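Local structure of alginase (Pseudoalteromonas, 4Q8K) at residues A[236-241]-A[296-301]; A[277-280]-A[284-287]. The protein probably cleaves the polysaccharide alginate by beta-elimination, as an alginate lyase of polysaccharide lyase family 18. All coordinates share one frame; numbering follows the deposited sequence.

Contact 1 of 2, residues A[236-241]-A[296-301]; sequences SKVYVS and VEVTAF. With SO4 (sulfate ion), chain C.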
loop_
_atom_site.group_PDB
_atom_site.type_symbol
_atom_site.label_atom_id
_atom_site.label_comp_id
_atom_site.label_asym_id
_atom_site.label_seq_id
_atom_site.Cartn_x
_atom_site.Cartn_y
_atom_site.Cartn_z
ATOM N N SER A 236 -8.456 2.340 -4.560
ATOM C CA SER A 236 -8.365 2.196 -3.120
ATOM C C SER A 236 -6.902 2.287 -2.711
ATOM O O SER A 236 -6.033 1.801 -3.417
ATOM C CB SER A 236 -8.955 0.855 -2.668
ATOM O OG SER A 236 -8.001 -0.188 -2.789
ATOM N N LYS A 237 -6.635 2.921 -1.576
ATOM C CA LYS A 237 -5.276 3.003 -1.059
ATOM C C LYS A 237 -5.301 2.933 0.457
ATOM O O LYS A 237 -6.085 3.629 1.098
ATOM C CB LYS A 237 -4.607 4.309 -1.496
ATOM C CG LYS A 237 -4.288 4.380 -2.972
ATOM C CD LYS A 237 -3.879 5.788 -3.380
ATOM C CE LYS A 237 -5.069 6.749 -3.316
ATOM N NZ LYS A 237 -4.684 8.128 -3.727
ATOM N N VAL A 238 -4.462 2.086 1.026
ATOM C CA VAL A 238 -4.335 1.994 2.477
ATOM C C VAL A 238 -2.968 2.530 2.851
ATOM O O VAL A 238 -1.953 2.107 2.276
ATOM C CB VAL A 238 -4.452 0.551 2.975
ATOM C CG1 VAL A 238 -4.295 0.489 4.488
ATOM C CG2 VAL A 238 -5.793 -0.049 2.549
ATOM N N TYR A 239 -2.939 3.456 3.811
ATOM C CA TYR A 239 -1.700 4.155 4.166
ATOM C C TYR A 239 -1.265 3.890 5.592
ATOM O O TYR A 239 -2.081 3.689 6.494
ATOM C CB TYR A 239 -1.871 5.673 4.088
ATOM C CG TYR A 239 -2.219 6.274 2.752
ATOM C CD1 TYR A 239 -3.493 6.144 2.226
ATOM C CD2 TYR A 239 -1.277 7.025 2.039
ATOM C CE1 TYR A 239 -3.831 6.715 1.023
ATOM C CE2 TYR A 239 -1.612 7.608 0.825
ATOM C CZ TYR A 239 -2.882 7.444 0.323
ATOM O OH TYR A 239 -3.231 8.013 -0.878
ATOM N N VAL A 240 0.043 3.955 5.785
ATOM C CA VAL A 240 0.641 4.062 7.102
ATOM C C VAL A 240 1.509 5.327 7.042
ATOM O O VAL A 240 2.465 5.399 6.272
ATOM C CB VAL A 240 1.479 2.826 7.458
ATOM C CG1 VAL A 240 2.120 2.990 8.829
ATOM C CG2 VAL A 240 0.615 1.568 7.420
ATOM N N SER A 241 1.150 6.332 7.835
ATOM C CA SER A 241 1.541 7.706 7.519
ATOM C C SER A 241 1.794 8.555 8.760
ATOM O O SER A 241 0.967 8.596 9.667
ATOM C CB SER A 241 0.434 8.347 6.667
ATOM O OG SER A 241 0.663 9.719 6.428
ATOM N N VAL A 296 -15.944 -1.831 -2.068
ATOM C CA VAL A 296 -14.654 -2.078 -1.437
ATOM C C VAL A 296 -14.685 -1.726 0.040
ATOM O O VAL A 296 -15.086 -0.628 0.408
ATOM C CB VAL A 296 -13.525 -1.274 -2.108
ATOM C CG1 VAL A 296 -12.230 -1.433 -1.330
ATOM C CG2 VAL A 296 -13.350 -1.739 -3.548
ATOM N N GLU A 297 -14.251 -2.672 0.865
ATOM C CA GLU A 297 -14.223 -2.522 2.306
ATOM C C GLU A 297 -12.841 -2.817 2.878
ATOM O O GLU A 297 -12.210 -3.808 2.506
ATOM C CB GLU A 297 -15.239 -3.473 2.923
ATOM C CG GLU A 297 -15.140 -3.609 4.415
ATOM C CD GLU A 297 -16.098 -4.653 4.921
ATOM O OE1 GLU A 297 -17.061 -4.278 5.614
ATOM O OE2 GLU A 297 -15.904 -5.841 4.603
ATOM N N VAL A 298 -12.384 -1.957 3.789
ATOM C CA VAL A 298 -11.118 -2.153 4.483
ATOM C C VAL A 298 -11.355 -2.214 5.980
ATOM O O VAL A 298 -12.093 -1.387 6.525
ATOM C CB VAL A 298 -10.124 -1.014 4.176
ATOM C CG1 VAL A 298 -8.779 -1.264 4.876
ATOM C CG2 VAL A 298 -9.933 -0.890 2.679
ATOM N N THR A 299 -10.736 -3.193 6.636
ATOM C CA THR A 299 -10.843 -3.344 8.078
ATOM C C THR A 299 -9.456 -3.435 8.714
ATOM O O THR A 299 -8.604 -4.203 8.262
ATOM C CB THR A 299 -11.640 -4.610 8.457
ATOM O OG1 THR A 299 -12.951 -4.541 7.887
ATOM C CG2 THR A 299 -11.738 -4.767 9.962
ATOM N N ALA A 300 -9.235 -2.638 9.752
ATOM C CA ALA A 300 -8.009 -2.707 10.530
ATOM C C ALA A 300 -8.259 -2.115 11.911
ATOM O O ALA A 300 -9.059 -1.186 12.051
ATOM C CB ALA A 300 -6.862 -1.982 9.816
ATOM N N PHE A 301 -7.600 -2.672 12.925
ATOM C CA PHE A 301 -7.797 -2.252 14.319
ATOM C C PHE A 301 -9.256 -2.396 14.745
ATOM O O PHE A 301 -9.728 -1.642 15.598
ATOM C CB PHE A 301 -7.367 -0.798 14.536
ATOM C CG PHE A 301 -5.947 -0.515 14.131
ATOM C CD1 PHE A 301 -4.909 -0.667 15.036
ATOM C CD2 PHE A 301 -5.655 -0.090 12.842
ATOM C CE1 PHE A 301 -3.592 -0.396 14.662
ATOM C CE2 PHE A 301 -4.341 0.170 12.459
ATOM C CZ PHE A 301 -3.317 0.019 13.373
HETATM S S SO4 C . -1.841 11.603 -1.186
HETATM O O1 SO4 C . -1.545 11.384 0.217
HETATM O O2 SO4 C . -0.994 12.660 -1.728
HETATM O O3 SO4 C . -1.572 10.340 -1.877
HETATM O O4 SO4 C . -3.248 11.965 -1.358
#

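Contact 2 of 2, residues A[277-280]-A[284-287]; sequences GTMT and TFNL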
loop_
_atom_site.group_PDB
_atom_site.type_symbol
_atom_site.label_atom_id
_atom_site.label_comp_id
_atom_site.label_asym_id
_atom_site.label_seq_id
_atom_site.Cartn_x
_atom_site.Cartn_y
_atom_site.Cartn_z
ATOM N N GLY A 277 -6.831 3.559 12.434
ATOM C CA GLY A 277 -6.136 3.429 13.699
ATOM C C GLY A 277 -4.834 4.192 13.707
ATOM O O GLY A 277 -4.563 4.962 12.791
ATOM N N THR A 278 -4.050 3.981 14.761
ATOM C CA THR A 278 -2.692 4.504 14.860
ATOM C C THR A 278 -1.770 3.422 15.406
ATOM O O THR A 278 -2.220 2.479 16.053
ATOM C CB THR A 278 -2.607 5.727 15.802
ATOM O OG1 THR A 278 -3.072 5.356 17.107
ATOM C CG2 THR A 278 -3.434 6.888 15.274
ATOM N N MET A 279 -0.473 3.562 15.140
ATOM C CA MET A 279 0.511 2.604 15.621
ATOM C C MET A 279 1.859 3.282 15.766
ATOM O O MET A 279 2.111 4.308 15.141
ATOM C CB MET A 279 0.658 1.434 14.640
ATOM C CG MET A 279 1.176 1.842 13.258
ATOM S SD MET A 279 1.118 0.486 12.059
ATOM C CE MET A 279 1.987 -0.798 12.973
ATOM N N THR A 280 2.716 2.694 16.591
ATOM C CA THR A 280 4.104 3.108 16.647
ATOM C C THR A 280 4.977 2.060 15.954
ATOM O O THR A 280 4.577 0.905 15.768
ATOM C CB THR A 280 4.581 3.389 18.101
ATOM O OG1 THR A 280 4.450 2.203 18.901
ATOM C CG2 THR A 280 3.758 4.515 18.719
ATOM N N THR A 284 2.030 -4.159 15.397
ATOM C CA THR A 284 1.436 -5.023 14.386
ATOM C C THR A 284 -0.077 -4.864 14.408
ATOM O O THR A 284 -0.662 -4.663 15.471
ATOM C CB THR A 284 1.788 -6.505 14.652
ATOM O OG1 THR A 284 3.214 -6.678 14.639
ATOM C CG2 THR A 284 1.156 -7.421 13.606
ATOM N N PHE A 285 -0.704 -4.922 13.234
ATOM C CA PHE A 285 -2.165 -4.877 13.159
ATOM C C PHE A 285 -2.667 -5.847 12.100
ATOM O O PHE A 285 -1.878 -6.397 11.329
ATOM C CB PHE A 285 -2.658 -3.455 12.876
ATOM C CG PHE A 285 -2.284 -2.924 11.504
ATOM C CD1 PHE A 285 -1.061 -2.325 11.277
ATOM C CD2 PHE A 285 -3.190 -2.989 10.452
ATOM C CE1 PHE A 285 -0.737 -1.827 10.019
ATOM C CE2 PHE A 285 -2.878 -2.495 9.206
ATOM C CZ PHE A 285 -1.651 -1.908 8.981
ATOM N N ASN A 286 -3.976 -6.070 12.075
ATOM C CA ASN A 286 -4.570 -6.942 11.080
ATOM C C ASN A 286 -5.228 -6.130 9.981
ATOM O O ASN A 286 -5.977 -5.186 10.253
ATOM C CB ASN A 286 -5.600 -7.871 11.733
ATOM C CG ASN A 286 -5.990 -9.032 10.836
ATOM O OD1 ASN A 286 -5.245 -10.006 10.711
ATOM N ND2 ASN A 286 -7.161 -8.941 10.212
ATOM N N LEU A 287 -4.940 -6.495 8.736
ATOM C CA LEU A 287 -5.502 -5.811 7.583
ATOM C C LEU A 287 -6.376 -6.748 6.759
ATOM O O LEU A 287 -5.945 -7.826 6.369
ATOM C CB LEU A 287 -4.390 -5.244 6.691
ATOM C CG LEU A 287 -4.856 -4.525 5.421
ATOM C CD1 LEU A 287 -5.630 -3.263 5.741
ATOM C CD2 LEU A 287 -3.640 -4.188 4.547
#

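Contact 1 of 2, residues A[236-241]-A[296-301]
Val238 and Val298 meet methyl to methyl between two facing sheets, with CG2 of Val238 lying 4.0 Å from CG1 of Val298. The two side chains pass alongside each other, running in opposite senses. In Val298 the touching branch is the one anti to the backbone N (chi1 -178°), whereas Val238 uses the branch beside its own N. Next to this pair, Ser236 CB comes within 4.2 Å of Val296 CG1, and its hydroxyl turns to His227 ND1 for a hydrogen bond. All four residues are buried, and no hydrogen bond joins the two strands, which meet through carbon atoms: the valine methyls and Ser236 CB. Against this close packing, the opposite face of strand 234-241 carries Tyr239 and the partly exposed Lys237. There Tyr239 stacks on Tyr261 and donates its OH to O3 of a sulfate ion at 3.0 Å. That sulfate, probably from the crystallisation liquor, is also held by Lys221, while Lys237 NZ, salt-bridged to Glu271, gives the Tyr239 OH a weak bond of 3.2 Å. A phenylalanine at Tyr239 would probably leave sulfate O3 without this donor and Lys237 NZ without its weak acceptor. Strands 234-241 and 295-300, from two facing antiparallel sheets, thus pack through their inner faces, as in the beta-jelly-roll sandwich of concanavalin-clan alginate lyases.

Contact 2 of 2, residues A[277-280]-A[284-287]
Met279 and Phe285 form a Met-aromatic contact within the jelly-roll sandwich, at the place where the chain leaves one sheet and enters the other. Strand 271-280 belongs to the sheet that also contains strand 257-265, whereas strand 284-292 pairs with 204-216 and 295-300 in the opposing sheet. No hydrogen bond joins the two segments, and the CA atoms of Met279 and Thr284 stand 7.8 Å apart; the contact is made chiefly by the Met279 side chain, which reaches the Phe285 ring and the backbone of Thr284.

The sulfur-aromatic component comes first. Met279 SD lies 4.6 Å from the centroid of the Phe285 ring and 66° off its normal, an oblique approach. The nearest ring carbons are CE1 and CD1, and SD is 3.6 Å from Phe285 CE1. The two side chains cross at about a right angle. In Met279, CG sits between the backbone N and the carbonyl carbon (chi1 63°), and this placement together with the bend at chi3 (-52°) brings SD and CE to the CD1–CE1 side of the ring.

Apolar packing from both sheets surrounds this pair: Val214, Phe258 and Val260 touch Met279, and Ile224 touches Phe285. Thr278 packs on Asp250 and Ile257, two members of the calcium site, and the calcium ion is about 9 Å from the Met279 side chain. Among polar contacts, Asn286 ND2 is hydrogen-bonded to Glu209.

The methyl contacts complete the account: Met279 CE meets the Phe285 ring at its edge, in the ring plane and 3.8 Å from CD1, and also lies 4.1 Å from the backbone N of Thr284.

The centres of contacts 1 and 2 lie 10 Å apart, on the same side of the chain's centre. Along the chain the order is 236-241, 277-280, 284-287, 296-301, so the segments of contact 2 fall between those of contact 1. Each contact joins the same two sheets: 236-241 and 277-280 flank strand 257-265 in one, while 284-287 and 296-301 lie on neighbouring strands of the other. The contacts also touch directly. Phe301 stacks on Phe285, Phe301 CE1 lies 3.5 Å from Thr278 O, and Ala300 CB lies 3.4 Å from Asn286 O. Together they form one continuous stretch of packing between the layers of the lyase domain.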